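Isochorismatase hydrolase (Alkaliphilus metalliredigens, PDB 3HB7) probably acts as a hydrolase of the isochorismatase type, a branch of the cysteine hydrolase superfamily built round a parallel beta sheet flanked by helices. Local coordinates at residues L11-L16 with R135-D140; H54-Q59 with D112-E117; Y96-R101 with H108-L113; V148-D153 with Y165-L170. All blocks are in the same frame, centred on the assembly; numbering follows the deposited sequence.

Contact 1 (L11-L16 with R135-D140); sequences LVIDML and RSTATD
No flat group enters the contact where Leu11 and Ile13 meet Thr137; the one guanidinium of the two segments, that of Arg135, lies well away from the strand and has Thr139 OG1 at its edge, in plane, within the helix itself. The strand offers only aliphatic tips to the threonine. Ile13 and Thr137 meet end on, CD1 of Ile13 stopping 4.0 Å from Thr137 OG1 and about as far from its CB. Leu11 comes in at a slant, its CD1 lying 4.0 Å from Thr137 CG2. The two branches of the threonine are thus shared out, the methyl to Leu11 and the hydroxyl side to Ile13. This is the centre of a Rossmann-like parallel sheet: strand 8-13 runs between strands 53-60 and 122-126, and helix 133-143 lies across it on the face that Leu11 and Ile13 enter. With OG1 of Thr137 anti to its carbonyl carbon (chi1 -47°), the hydroxyl can hydrogen-bond Cys133 O one helical turn back and also pairs with Gly105 N, which satisfies a buried polar atom. Cys133 opens this helix and Asp14 follows the strand; together with Lys100 they are consistent with the Asp-Lys-Cys triad of related cysteine hydrolases.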
loop_
_atom_site.group_PDB
_atom_site.type_symbol
_atom_site.label_atom_id
_atom_site.label_comp_id
_atom_site.label_asym_id
_atom_site.label_seq_id
_atom_site.Cartn_x
_atom_site.Cartn_y
_atom_site.Cartn_z
ATOM N N LEU E 11 -8.703 41.525 -19.210
ATOM C CA LEU E 11 -7.403 41.021 -19.567
ATOM C C LEU E 11 -7.521 39.635 -20.123
ATOM O O LEU E 11 -8.024 38.762 -19.500
ATOM C CB LEU E 11 -6.482 41.033 -18.361
ATOM C CG LEU E 11 -6.520 42.340 -17.604
ATOM C CD1 LEU E 11 -5.708 42.306 -16.363
ATOM C CD2 LEU E 11 -6.074 43.431 -18.459
ATOM N N VAL E 12 -7.042 39.447 -21.325
ATOM C CA VAL E 12 -7.146 38.174 -21.943
ATOM C C VAL E 12 -5.782 37.576 -21.926
ATOM O O VAL E 12 -4.884 38.062 -22.549
ATOM C CB VAL E 12 -7.662 38.329 -23.354
ATOM C CG1 VAL E 12 -7.866 37.018 -23.981
ATOM C CG2 VAL E 12 -8.920 39.072 -23.335
ATOM N N ILE E 13 -5.647 36.509 -21.166
ATOM C CA ILE E 13 -4.349 36.024 -20.804
ATOM C C ILE E 13 -3.943 34.755 -21.471
ATOM O O ILE E 13 -4.466 33.721 -21.229
ATOM C CB ILE E 13 -4.259 35.835 -19.298
ATOM C CG1 ILE E 13 -4.302 37.176 -18.600
ATOM C CG2 ILE E 13 -3.015 35.152 -18.946
ATOM C CD1 ILE E 13 -4.923 37.121 -17.306
ATOM N N ASP E 14 -2.962 34.890 -22.320
ATOM C CA ASP E 14 -2.273 33.792 -22.937
ATOM C C ASP E 14 -3.058 32.848 -23.823
ATOM O O ASP E 14 -2.715 31.707 -23.945
ATOM C CB ASP E 14 -1.512 33.015 -21.889
ATOM C CG ASP E 14 -0.255 33.703 -21.463
ATOM O OD1 ASP E 14 0.168 34.654 -22.107
ATOM O OD2 ASP E 14 0.329 33.273 -20.479
HETATM N N MSE E 15 -4.062 33.340 -24.506
HETATM C CA MSE E 15 -4.767 32.501 -25.425
HETATM C C MSE E 15 -3.961 32.526 -26.682
HETATM O O MSE E 15 -4.237 33.264 -27.579
HETATM C CB MSE E 15 -6.151 33.049 -25.664
HETATM C CG MSE E 15 -7.021 33.109 -24.413
HETATM SE SE MSE E 15 -7.423 31.480 -23.560
HETATM C CE MSE E 15 -8.522 30.746 -24.902
ATOM N N LEU E 16 -2.953 31.679 -26.714
ATOM C CA LEU E 16 -1.902 31.698 -27.696
ATOM C C LEU E 16 -1.775 30.389 -28.441
ATOM O O LEU E 16 -2.289 29.394 -28.029
ATOM C CB LEU E 16 -0.578 32.008 -27.036
ATOM C CG LEU E 16 -0.493 33.100 -25.999
ATOM C CD1 LEU E 16 0.914 33.192 -25.479
ATOM C CD2 LEU E 16 -0.894 34.374 -26.596
ATOM N N ARG E 135 -4.266 33.626 -11.978
ATOM C CA ARG E 135 -4.270 33.932 -10.577
ATOM C C ARG E 135 -3.236 34.970 -10.219
ATOM O O ARG E 135 -3.476 35.801 -9.391
ATOM C CB ARG E 135 -4.112 32.677 -9.734
ATOM C CG ARG E 135 -3.056 32.752 -8.686
ATOM C CD ARG E 135 -3.527 33.381 -7.436
ATOM N NE ARG E 135 -3.907 32.373 -6.484
ATOM C CZ ARG E 135 -3.786 32.478 -5.176
ATOM N NH1 ARG E 135 -3.298 33.559 -4.611
ATOM N NH2 ARG E 135 -4.177 31.483 -4.432
ATOM N N SER E 136 -2.082 34.896 -10.845
ATOM C CA SER E 136 -1.014 35.831 -10.598
ATOM C C SER E 136 -1.363 37.250 -10.968
ATOM O O SER E 136 -1.052 38.164 -10.268
ATOM C CB SER E 136 0.202 35.440 -11.401
ATOM O OG SER E 136 0.870 34.405 -10.785
ATOM N N THR E 137 -1.985 37.405 -12.113
ATOM C CA THR E 137 -2.436 38.683 -12.585
ATOM C C THR E 137 -3.490 39.280 -11.681
ATOM O O THR E 137 -3.471 40.440 -11.426
ATOM C CB THR E 137 -2.886 38.598 -14.010
ATOM O OG1 THR E 137 -1.913 37.891 -14.745
ATOM C CG2 THR E 137 -2.992 39.918 -14.584
ATOM N N ALA E 138 -4.376 38.449 -11.171
ATOM C CA ALA E 138 -5.356 38.866 -10.200
ATOM C C ALA E 138 -4.764 39.351 -8.905
ATOM O O ALA E 138 -5.221 40.306 -8.367
ATOM C CB ALA E 138 -6.305 37.764 -9.920
ATOM N N THR E 139 -3.762 38.674 -8.396
ATOM C CA THR E 139 -3.104 39.101 -7.195
ATOM C C THR E 139 -2.417 40.434 -7.375
ATOM O O THR E 139 -2.428 41.248 -6.513
ATOM C CB THR E 139 -2.070 38.080 -6.769
ATOM O OG1 THR E 139 -2.701 36.837 -6.549
ATOM C CG2 THR E 139 -1.396 38.486 -5.529
ATOM N N ASP E 140 -1.781 40.627 -8.499
ATOM C CA ASP E 140 -1.133 41.874 -8.790
ATOM C C ASP E 140 -2.098 43.040 -8.924
ATOM O O ASP E 140 -1.798 44.105 -8.528
ATOM C CB ASP E 140 -0.217 41.749 -9.993
ATOM C CG ASP E 140 1.059 41.056 -9.669
ATOM O OD1 ASP E 140 1.226 40.587 -8.555
ATOM O OD2 ASP E 140 1.906 40.974 -10.535
#

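Contact 2 (H54-Q59 with D112-E117); sequences HLVHIQ and DLYLKE
Helix 111-117 packs on one face of the parallel sheet of this isochorismatase-type alpha/beta fold, and Tyr114 is the side chain by which it meets His54 and Val56 of strand 53-60. The tyrosine ring leaves the helix with CG anti to its backbone N (chi1 171°), which carries the phenol across the gap between helix and strand. Its hydroxyl arrives at the edge of the His54 imidazole, only 3° out of the ring plane, and His54 ND1 donates to Tyr114 OH over 3.0 Å. At 174° the N-H points almost straight at the oxygen. Further back along the phenol, CE2 of Tyr114 lies 4.1 Å from Val56 CG2, the two side chains running antiparallel, side by side. That methyl approaches the ring obliquely. Tyr114 also stacks with Tyr96 on the adjoining strand, so its ring is braced by more than the one strand. NE2 of His54 makes a weak hydrogen bond with Asp51 O. Since ND1 acts as donor toward the phenol, a second proton on NE2 would make the imidazole cationic, a state the pairing with a carbonyl might assist; with or without it, the in-plane bond should restrict the rotation of the His54 ring.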
loop_
_atom_site.group_PDB
_atom_site.type_symbol
_atom_site.label_atom_id
_atom_site.label_comp_id
_atom_site.label_asym_id
_atom_site.label_seq_id
_atom_site.Cartn_x
_atom_site.Cartn_y
_atom_site.Cartn_z
ATOM N N HIS E 54 -12.498 48.117 -21.983
ATOM C CA HIS E 54 -11.366 47.904 -22.852
ATOM C C HIS E 54 -10.949 46.463 -22.888
ATOM O O HIS E 54 -11.091 45.764 -21.930
ATOM C CB HIS E 54 -10.168 48.676 -22.364
ATOM C CG HIS E 54 -10.342 50.156 -22.365
ATOM N ND1 HIS E 54 -9.295 51.020 -22.571
ATOM C CD2 HIS E 54 -11.426 50.926 -22.153
ATOM C CE1 HIS E 54 -9.728 52.258 -22.502
ATOM N NE2 HIS E 54 -11.018 52.230 -22.249
ATOM N N LEU E 55 -10.377 46.052 -23.999
ATOM C CA LEU E 55 -9.801 44.747 -24.131
ATOM C C LEU E 55 -8.299 44.899 -24.127
ATOM O O LEU E 55 -7.775 45.712 -24.848
ATOM C CB LEU E 55 -10.205 44.138 -25.449
ATOM C CG LEU E 55 -11.508 43.384 -25.547
ATOM C CD1 LEU E 55 -11.465 42.466 -26.727
ATOM C CD2 LEU E 55 -11.758 42.638 -24.298
ATOM N N VAL E 56 -7.625 44.124 -23.290
ATOM C CA VAL E 56 -6.182 44.085 -23.213
ATOM C C VAL E 56 -5.732 42.665 -23.439
ATOM O O VAL E 56 -6.190 41.774 -22.795
ATOM C CB VAL E 56 -5.725 44.539 -21.854
ATOM C CG1 VAL E 56 -4.260 44.692 -21.806
ATOM C CG2 VAL E 56 -6.381 45.786 -21.488
ATOM N N HIS E 57 -4.828 42.452 -24.364
ATOM C CA HIS E 57 -4.379 41.109 -24.657
ATOM C C HIS E 57 -2.967 40.884 -24.164
ATOM O O HIS E 57 -2.067 41.626 -24.475
ATOM C CB HIS E 57 -4.432 40.820 -26.147
ATOM C CG HIS E 57 -5.699 41.249 -26.808
ATOM N ND1 HIS E 57 -6.700 40.369 -27.135
ATOM C CD2 HIS E 57 -6.118 42.461 -27.223
ATOM C CE1 HIS E 57 -7.690 41.025 -27.693
ATOM N NE2 HIS E 57 -7.363 42.296 -27.757
ATOM N N ILE E 58 -2.794 39.845 -23.379
ATOM C CA ILE E 58 -1.536 39.590 -22.753
ATOM C C ILE E 58 -0.929 38.308 -23.232
ATOM O O ILE E 58 -1.522 37.269 -23.147
ATOM C CB ILE E 58 -1.707 39.598 -21.264
ATOM C CG1 ILE E 58 -2.250 40.948 -20.869
ATOM C CG2 ILE E 58 -0.399 39.389 -20.592
ATOM C CD1 ILE E 58 -2.799 40.992 -19.570
ATOM N N GLN E 59 0.273 38.403 -23.746
ATOM C CA GLN E 59 0.953 37.266 -24.285
ATOM C C GLN E 59 2.309 37.056 -23.666
ATOM O O GLN E 59 3.085 37.957 -23.557
ATOM C CB GLN E 59 1.101 37.410 -25.791
ATOM C CG GLN E 59 2.156 38.352 -26.197
ATOM C CD GLN E 59 2.210 38.617 -27.659
ATOM O OE1 GLN E 59 2.094 37.717 -28.442
ATOM N NE2 GLN E 59 2.348 39.850 -28.031
ATOM N N ASP E 112 0.063 48.233 -15.540
ATOM C CA ASP E 112 -0.442 49.151 -14.553
ATOM C C ASP E 112 -0.481 50.567 -15.096
ATOM O O ASP E 112 -1.422 51.277 -14.861
ATOM C CB ASP E 112 0.396 49.098 -13.293
ATOM C CG ASP E 112 -0.175 49.896 -12.171
ATOM O OD1 ASP E 112 -1.354 49.792 -11.896
ATOM O OD2 ASP E 112 0.561 50.631 -11.530
ATOM N N LEU E 113 0.542 50.970 -15.825
ATOM C CA LEU E 113 0.565 52.297 -16.369
ATOM C C LEU E 113 -0.578 52.511 -17.334
ATOM O O LEU E 113 -1.221 53.494 -17.274
ATOM C CB LEU E 113 1.890 52.618 -17.049
ATOM C CG LEU E 113 1.951 54.004 -17.676
ATOM C CD1 LEU E 113 1.913 55.085 -16.673
ATOM C CD2 LEU E 113 3.130 54.144 -18.524
ATOM N N TYR E 114 -0.850 51.556 -18.192
ATOM C CA TYR E 114 -1.938 51.682 -19.108
ATOM C C TYR E 114 -3.254 51.799 -18.379
ATOM O O TYR E 114 -4.076 52.592 -18.739
ATOM C CB TYR E 114 -1.976 50.492 -20.028
ATOM C CG TYR E 114 -3.191 50.410 -20.893
ATOM C CD1 TYR E 114 -3.188 50.924 -22.165
ATOM C CD2 TYR E 114 -4.325 49.798 -20.453
ATOM C CE1 TYR E 114 -4.280 50.846 -22.955
ATOM C CE2 TYR E 114 -5.419 49.712 -21.235
ATOM C CZ TYR E 114 -5.402 50.239 -22.492
ATOM O OH TYR E 114 -6.507 50.157 -23.289
ATOM N N LEU E 115 -3.439 51.011 -17.345
ATOM C CA LEU E 115 -4.635 51.056 -16.576
ATOM C C LEU E 115 -4.767 52.397 -15.917
ATOM O O LEU E 115 -5.826 52.929 -15.844
ATOM C CB LEU E 115 -4.614 49.979 -15.520
ATOM C CG LEU E 115 -5.156 48.588 -15.809
ATOM C CD1 LEU E 115 -5.294 48.295 -17.219
ATOM C CD2 LEU E 115 -4.320 47.557 -15.162
ATOM N N LYS E 116 -3.679 52.931 -15.410
ATOM C CA LYS E 116 -3.691 54.224 -14.786
ATOM C C LYS E 116 -4.046 55.311 -15.783
ATOM O O LYS E 116 -4.790 56.192 -15.479
ATOM C CB LYS E 116 -2.339 54.516 -14.170
ATOM C CG LYS E 116 -2.347 54.806 -12.697
ATOM C CD LYS E 116 -1.169 54.124 -11.991
ATOM C CE LYS E 116 -0.575 55.015 -10.914
ATOM N NZ LYS E 116 0.563 54.427 -10.180
ATOM N N GLU E 117 -3.514 55.210 -16.981
ATOM C CA GLU E 117 -3.725 56.186 -18.015
ATOM C C GLU E 117 -5.188 56.268 -18.379
ATOM O O GLU E 117 -5.706 57.331 -18.581
ATOM C CB GLU E 117 -2.895 55.855 -19.252
ATOM C CG GLU E 117 -1.459 56.239 -19.153
ATOM C CD GLU E 117 -0.618 55.753 -20.291
ATOM O OE1 GLU E 117 0.277 56.474 -20.708
ATOM O OE2 GLU E 117 -0.835 54.651 -20.774
#

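Contact 3 (Y96-R101 with H108-L113); sequences YIVQKR and HTDLDL
Tyr96 reaches from strand 96-100 to Asp110 just before helix 111-117. Its CB begins beside Tyr114. CG stands anti to the backbone N (chi1 -154°), sending the ring out toward the helix start, where CE2 of Tyr96 lies 3.7 Å from Asp110 OD1 and CZ slightly nearer. At the tip, Tyr96 OH donates over 2.7 Å to Asp110 OD1, which receives it on its syn lone pair, with ring and carboxylate planes 59° apart. A water gives a proton to Asp110 OD2 at 2.8 Å and can also donate to Ile97 O; its link to the phenol is weak. Replacing Tyr96 with a phenylalanine would probably leave Asp110 OD1 without its donor and the carboxylate freer to turn. Deeper in, Val98 lies crosswise to Thr109, CG1 of Val98 being 3.7 Å from Thr109 CB, while Thr109 OG1 bonds Gly105 O and accepts from Leu111 N in an ST turn. This turn from strand into helix, the first leg of a beta-alpha-beta crossover, pairs an apolar middle with a polar end, and the phenol and water together may well stabilise the negative charge of Asp110.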
loop_
_atom_site.group_PDB
_atom_site.type_symbol
_atom_site.label_atom_id
_atom_site.label_comp_id
_atom_site.label_asym_id
_atom_site.label_seq_id
_atom_site.Cartn_x
_atom_site.Cartn_y
_atom_site.Cartn_z
ATOM N N TYR E 96 -5.030 47.278 -26.767
ATOM C CA TYR E 96 -3.697 47.217 -26.202
ATOM C C TYR E 96 -3.153 45.820 -26.036
ATOM O O TYR E 96 -3.862 44.898 -25.728
ATOM C CB TYR E 96 -3.633 47.959 -24.876
ATOM C CG TYR E 96 -2.258 48.448 -24.579
ATOM C CD1 TYR E 96 -1.640 49.319 -25.427
ATOM C CD2 TYR E 96 -1.557 48.015 -23.471
ATOM C CE1 TYR E 96 -0.406 49.757 -25.197
ATOM C CE2 TYR E 96 -0.311 48.467 -23.225
ATOM C CZ TYR E 96 0.270 49.342 -24.103
ATOM O OH TYR E 96 1.525 49.829 -23.942
ATOM N N ILE E 97 -1.866 45.692 -26.254
ATOM C CA ILE E 97 -1.187 44.443 -26.086
ATOM C C ILE E 97 -0.064 44.560 -25.070
ATOM O O ILE E 97 0.676 45.497 -25.096
ATOM C CB ILE E 97 -0.671 43.934 -27.414
ATOM C CG1 ILE E 97 -1.840 43.767 -28.364
ATOM C CG2 ILE E 97 0.022 42.625 -27.260
ATOM C CD1 ILE E 97 -1.454 43.386 -29.709
ATOM N N VAL E 98 0.034 43.594 -24.174
ATOM C CA VAL E 98 1.128 43.533 -23.245
ATOM C C VAL E 98 1.894 42.251 -23.397
ATOM O O VAL E 98 1.333 41.198 -23.434
ATOM C CB VAL E 98 0.657 43.617 -21.823
ATOM C CG1 VAL E 98 1.818 43.769 -20.897
ATOM C CG2 VAL E 98 -0.262 44.724 -21.654
ATOM N N GLN E 99 3.202 42.357 -23.449
ATOM C CA GLN E 99 4.046 41.195 -23.468
ATOM C C GLN E 99 4.756 40.996 -22.160
ATOM O O GLN E 99 5.347 41.887 -21.640
ATOM C CB GLN E 99 5.045 41.299 -24.575
ATOM C CG GLN E 99 4.405 41.510 -25.884
ATOM C CD GLN E 99 5.069 42.564 -26.680
ATOM O OE1 GLN E 99 5.807 42.258 -27.594
ATOM N NE2 GLN E 99 4.831 43.810 -26.345
ATOM N N LYS E 100 4.677 39.784 -21.650
ATOM C CA LYS E 100 5.206 39.437 -20.356
ATOM C C LYS E 100 6.149 38.261 -20.459
ATOM O O LYS E 100 5.967 37.422 -21.286
ATOM C CB LYS E 100 4.062 39.135 -19.401
ATOM C CG LYS E 100 3.331 37.900 -19.705
ATOM C CD LYS E 100 2.359 37.569 -18.661
ATOM C CE LYS E 100 1.488 36.434 -19.062
ATOM N NZ LYS E 100 1.980 35.088 -18.787
ATOM N N ARG E 101 7.191 38.259 -19.646
ATOM C CA ARG E 101 8.154 37.169 -19.538
ATOM C C ARG E 101 8.053 36.331 -18.257
ATOM O O ARG E 101 8.824 35.446 -18.070
ATOM C CB ARG E 101 9.578 37.703 -19.668
ATOM C CG ARG E 101 9.871 38.496 -20.902
ATOM C CD ARG E 101 11.179 39.280 -20.851
ATOM N NE ARG E 101 12.233 38.484 -20.277
ATOM C CZ ARG E 101 13.321 38.944 -19.721
ATOM N NH1 ARG E 101 13.553 40.221 -19.655
ATOM N NH2 ARG E 101 14.177 38.101 -19.217
ATOM N N HIS E 108 6.962 43.402 -14.554
ATOM C CA HIS E 108 7.904 44.008 -15.468
ATOM C C HIS E 108 7.283 44.514 -16.735
ATOM O O HIS E 108 7.925 44.605 -17.721
ATOM C CB HIS E 108 9.032 43.046 -15.790
ATOM C CG HIS E 108 9.634 42.399 -14.589
ATOM N ND1 HIS E 108 9.676 41.041 -14.420
ATOM C CD2 HIS E 108 10.202 42.929 -13.491
ATOM C CE1 HIS E 108 10.259 40.765 -13.278
ATOM N NE2 HIS E 108 10.593 41.896 -12.701
ATOM N N THR E 109 6.023 44.857 -16.679
ATOM C CA THR E 109 5.309 45.362 -17.812
ATOM C C THR E 109 4.749 46.720 -17.519
ATOM O O THR E 109 4.836 47.214 -16.437
ATOM C CB THR E 109 4.139 44.514 -18.180
ATOM O OG1 THR E 109 3.140 44.650 -17.188
ATOM C CG2 THR E 109 4.534 43.088 -18.338
ATOM N N ASP E 110 4.133 47.295 -18.525
ATOM C CA ASP E 110 3.487 48.570 -18.409
ATOM C C ASP E 110 1.972 48.465 -18.234
ATOM O O ASP E 110 1.274 49.406 -18.422
ATOM C CB ASP E 110 3.850 49.444 -19.574
ATOM C CG ASP E 110 3.170 49.039 -20.824
ATOM O OD1 ASP E 110 2.681 49.886 -21.504
ATOM O OD2 ASP E 110 3.106 47.870 -21.129
ATOM N N LEU E 111 1.487 47.306 -17.838
ATOM C CA LEU E 111 0.070 47.097 -17.695
ATOM C C LEU E 111 -0.563 48.025 -16.676
ATOM O O LEU E 111 -1.592 48.547 -16.928
ATOM C CB LEU E 111 -0.218 45.650 -17.341
ATOM C CG LEU E 111 -1.626 45.238 -16.947
ATOM C CD1 LEU E 111 -2.553 45.470 -18.048
ATOM C CD2 LEU E 111 -1.737 43.807 -16.526
ATOM N N ASP E 112 0.063 48.233 -15.540
ATOM C CA ASP E 112 -0.442 49.151 -14.553
ATOM C C ASP E 112 -0.481 50.567 -15.096
ATOM O O ASP E 112 -1.422 51.277 -14.861
ATOM C CB ASP E 112 0.396 49.098 -13.293
ATOM C CG ASP E 112 -0.175 49.896 -12.171
ATOM O OD1 ASP E 112 -1.354 49.792 -11.896
ATOM O OD2 ASP E 112 0.561 50.631 -11.530
ATOM N N LEU E 113 0.542 50.970 -15.825
ATOM C CA LEU E 113 0.565 52.297 -16.369
ATOM C C LEU E 113 -0.578 52.511 -17.334
ATOM O O LEU E 113 -1.221 53.494 -17.274
ATOM C CB LEU E 113 1.890 52.618 -17.049
ATOM C CG LEU E 113 1.951 54.004 -17.676
ATOM C CD1 LEU E 113 1.913 55.085 -16.673
ATOM C CD2 LEU E 113 3.130 54.144 -18.524
HETATM O O HOH W 1 2.763 47.083 -23.760
#

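Contact 4 (V148-D153 with Y165-L170)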
loop_
_atom_site.group_PDB
_atom_site.type_symbol
_atom_site.label_atom_id
_atom_site.label_comp_id
_atom_site.label_asym_id
_atom_site.label_seq_id
_atom_site.Cartn_x
_atom_site.Cartn_y
_atom_site.Cartn_z
ATOM N N VAL E 148 -11.174 43.513 -8.787
ATOM C CA VAL E 148 -10.940 42.356 -9.625
ATOM C C VAL E 148 -12.139 41.464 -9.807
ATOM O O VAL E 148 -12.768 41.091 -8.873
ATOM C CB VAL E 148 -9.795 41.504 -9.062
ATOM C CG1 VAL E 148 -9.365 40.494 -10.032
ATOM C CG2 VAL E 148 -8.655 42.357 -8.661
ATOM N N ILE E 149 -12.413 41.104 -11.038
ATOM C CA ILE E 149 -13.463 40.182 -11.351
ATOM C C ILE E 149 -12.883 39.015 -12.102
ATOM O O ILE E 149 -12.074 39.186 -12.964
ATOM C CB ILE E 149 -14.563 40.856 -12.187
ATOM C CG1 ILE E 149 -15.457 41.681 -11.305
ATOM C CG2 ILE E 149 -15.442 39.881 -12.831
ATOM C CD1 ILE E 149 -16.170 42.709 -12.039
ATOM N N THR E 150 -13.311 37.816 -11.757
ATOM C CA THR E 150 -12.845 36.621 -12.420
ATOM C C THR E 150 -14.001 35.940 -13.091
ATOM O O THR E 150 -14.983 35.648 -12.465
ATOM C CB THR E 150 -12.303 35.600 -11.434
ATOM O OG1 THR E 150 -11.443 36.221 -10.503
ATOM C CG2 THR E 150 -11.564 34.561 -12.141
ATOM N N LEU E 151 -13.855 35.635 -14.359
ATOM C CA LEU E 151 -14.929 35.038 -15.092
ATOM C C LEU E 151 -14.790 33.545 -15.114
ATOM O O LEU E 151 -13.944 33.022 -15.782
ATOM C CB LEU E 151 -14.907 35.551 -16.511
ATOM C CG LEU E 151 -15.832 36.677 -16.909
ATOM C CD1 LEU E 151 -16.133 37.552 -15.780
ATOM C CD2 LEU E 151 -15.234 37.446 -18.019
ATOM N N SER E 152 -15.676 32.874 -14.400
ATOM C CA SER E 152 -15.597 31.451 -14.164
ATOM C C SER E 152 -15.670 30.628 -15.414
ATOM O O SER E 152 -14.971 29.680 -15.543
ATOM C CB SER E 152 -16.649 31.000 -13.168
ATOM O OG SER E 152 -17.926 31.505 -13.457
ATOM N N ASP E 153 -16.510 30.984 -16.351
ATOM C CA ASP E 153 -16.506 30.272 -17.606
ATOM C C ASP E 153 -15.622 30.953 -18.615
ATOM O O ASP E 153 -15.477 30.500 -19.722
ATOM C CB ASP E 153 -17.914 30.047 -18.135
ATOM C CG ASP E 153 -18.737 31.287 -18.145
ATOM O OD1 ASP E 153 -18.363 32.292 -17.547
ATOM O OD2 ASP E 153 -19.797 31.258 -18.762
ATOM N N TYR E 165 -10.079 24.521 -8.073
ATOM C CA TYR E 165 -9.418 25.062 -6.907
ATOM C C TYR E 165 -8.861 26.451 -7.108
ATOM O O TYR E 165 -8.727 27.199 -6.183
ATOM C CB TYR E 165 -8.512 24.076 -6.155
ATOM C CG TYR E 165 -7.242 23.635 -6.799
ATOM C CD1 TYR E 165 -6.243 24.518 -7.085
ATOM C CD2 TYR E 165 -7.021 22.324 -7.066
ATOM C CE1 TYR E 165 -5.088 24.106 -7.652
ATOM C CE2 TYR E 165 -5.870 21.910 -7.622
ATOM C CZ TYR E 165 -4.907 22.805 -7.911
ATOM O OH TYR E 165 -3.765 22.383 -8.473
ATOM N N GLY E 166 -8.546 26.774 -8.348
ATOM C CA GLY E 166 -8.134 28.110 -8.702
ATOM C C GLY E 166 -9.209 29.144 -8.477
ATOM O O GLY E 166 -8.945 30.207 -7.971
ATOM N N LEU E 167 -10.433 28.799 -8.843
ATOM C CA LEU E 167 -11.573 29.644 -8.594
ATOM C C LEU E 167 -11.793 29.838 -7.123
ATOM O O LEU E 167 -12.109 30.915 -6.681
ATOM C CB LEU E 167 -12.801 29.081 -9.262
ATOM C CG LEU E 167 -12.678 29.214 -10.764
ATOM C CD1 LEU E 167 -13.779 28.583 -11.490
ATOM C CD2 LEU E 167 -12.612 30.631 -11.117
ATOM N N ASN E 168 -11.595 28.790 -6.360
ATOM C CA ASN E 168 -11.790 28.875 -4.948
ATOM C C ASN E 168 -10.837 29.842 -4.306
ATOM O O ASN E 168 -11.210 30.628 -3.472
ATOM C CB ASN E 168 -11.658 27.485 -4.341
ATOM C CG ASN E 168 -12.051 27.435 -2.896
ATOM O OD1 ASN E 168 -11.231 27.172 -2.063
ATOM N ND2 ASN E 168 -13.304 27.667 -2.598
ATOM N N ASP E 169 -9.587 29.790 -4.710
ATOM C CA ASP E 169 -8.636 30.760 -4.242
ATOM C C ASP E 169 -9.047 32.120 -4.720
ATOM O O ASP E 169 -8.997 33.060 -3.997
ATOM C CB ASP E 169 -7.261 30.440 -4.762
ATOM C CG ASP E 169 -6.470 29.619 -3.822
ATOM O OD1 ASP E 169 -6.964 29.239 -2.774
ATOM O OD2 ASP E 169 -5.331 29.346 -4.141
ATOM N N LEU E 170 -9.479 32.205 -5.957
ATOM C CA LEU E 170 -9.793 33.481 -6.545
ATOM C C LEU E 170 -10.941 34.164 -5.840
ATOM O O LEU E 170 -11.011 35.357 -5.781
ATOM C CB LEU E 170 -9.995 33.372 -8.041
ATOM C CG LEU E 170 -8.693 33.482 -8.798
ATOM C CD1 LEU E 170 -8.839 33.158 -10.194
ATOM C CD2 LEU E 170 -8.136 34.813 -8.657
#
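Leu167 is the first residue of the helical segment to touch the strand, and it divides its two methyls between two residues there. CD2 of Leu167 lies 4.2 Å from Thr150 CG2, the side chains meeting at a slant, while CD1 sits 4.1 Å from Ser152 CB, where the chain turns a corner. One helical turn later comes Leu170, whose CB points at the strand and whose side chain is set nearly perpendicular to that of Thr150. Its CD1 makes the closest approach of the contact, 3.6 Å from Thr150 CG2, and CB, CD1 and CD2 of Leu170 each lie about 4.0 Å from Thr150 OG1, along one side of it. Leu170 also rests against Ala138, so it is wedged between helix 133-143 and the sheet. Strand 147-151, helix 160-170 and strand 175-177 form a beta-alpha-beta crossover at the edge of the sheet in this chain; Thr150 shares backbone bonds with Lys175 and Met177. Shortening Thr150 to an alanine would probably open a gap beneath Leu167 and Leu170 and cost Thr174 OG1 a hydrogen-bonding mate. With OG1 anti to the carbonyl carbon (chi1 -46°), and so CG2 anti to the backbone N, Thr150 offers its methyl to the leucines and its hydroxyl to Thr174, so one small side chain fills an apolar seam while its polar atom stays bonded.

Contact 1 is the core of the set, all its touching residues buried on the central strand; contacts 2, 3 and 4 are partly buried and lie further out. Contacts 2 and 3 share helix 111-117, set against the neighbouring strands 53-60 and 96-100 respectively, their centres about 7 Å apart, whereas contact 4 sits across the chain's centre, about 20 Å from contact 2 centre to centre. Chemistry follows place: contacts 1 and 4 meet through methyls, with threonine hydroxyls bonded elsewhere, while contacts 2 and 3 add phenol hydrogen bonds toward the rim. The salt bridge of Asp14 with Lys100 joins contacts 1 and 3.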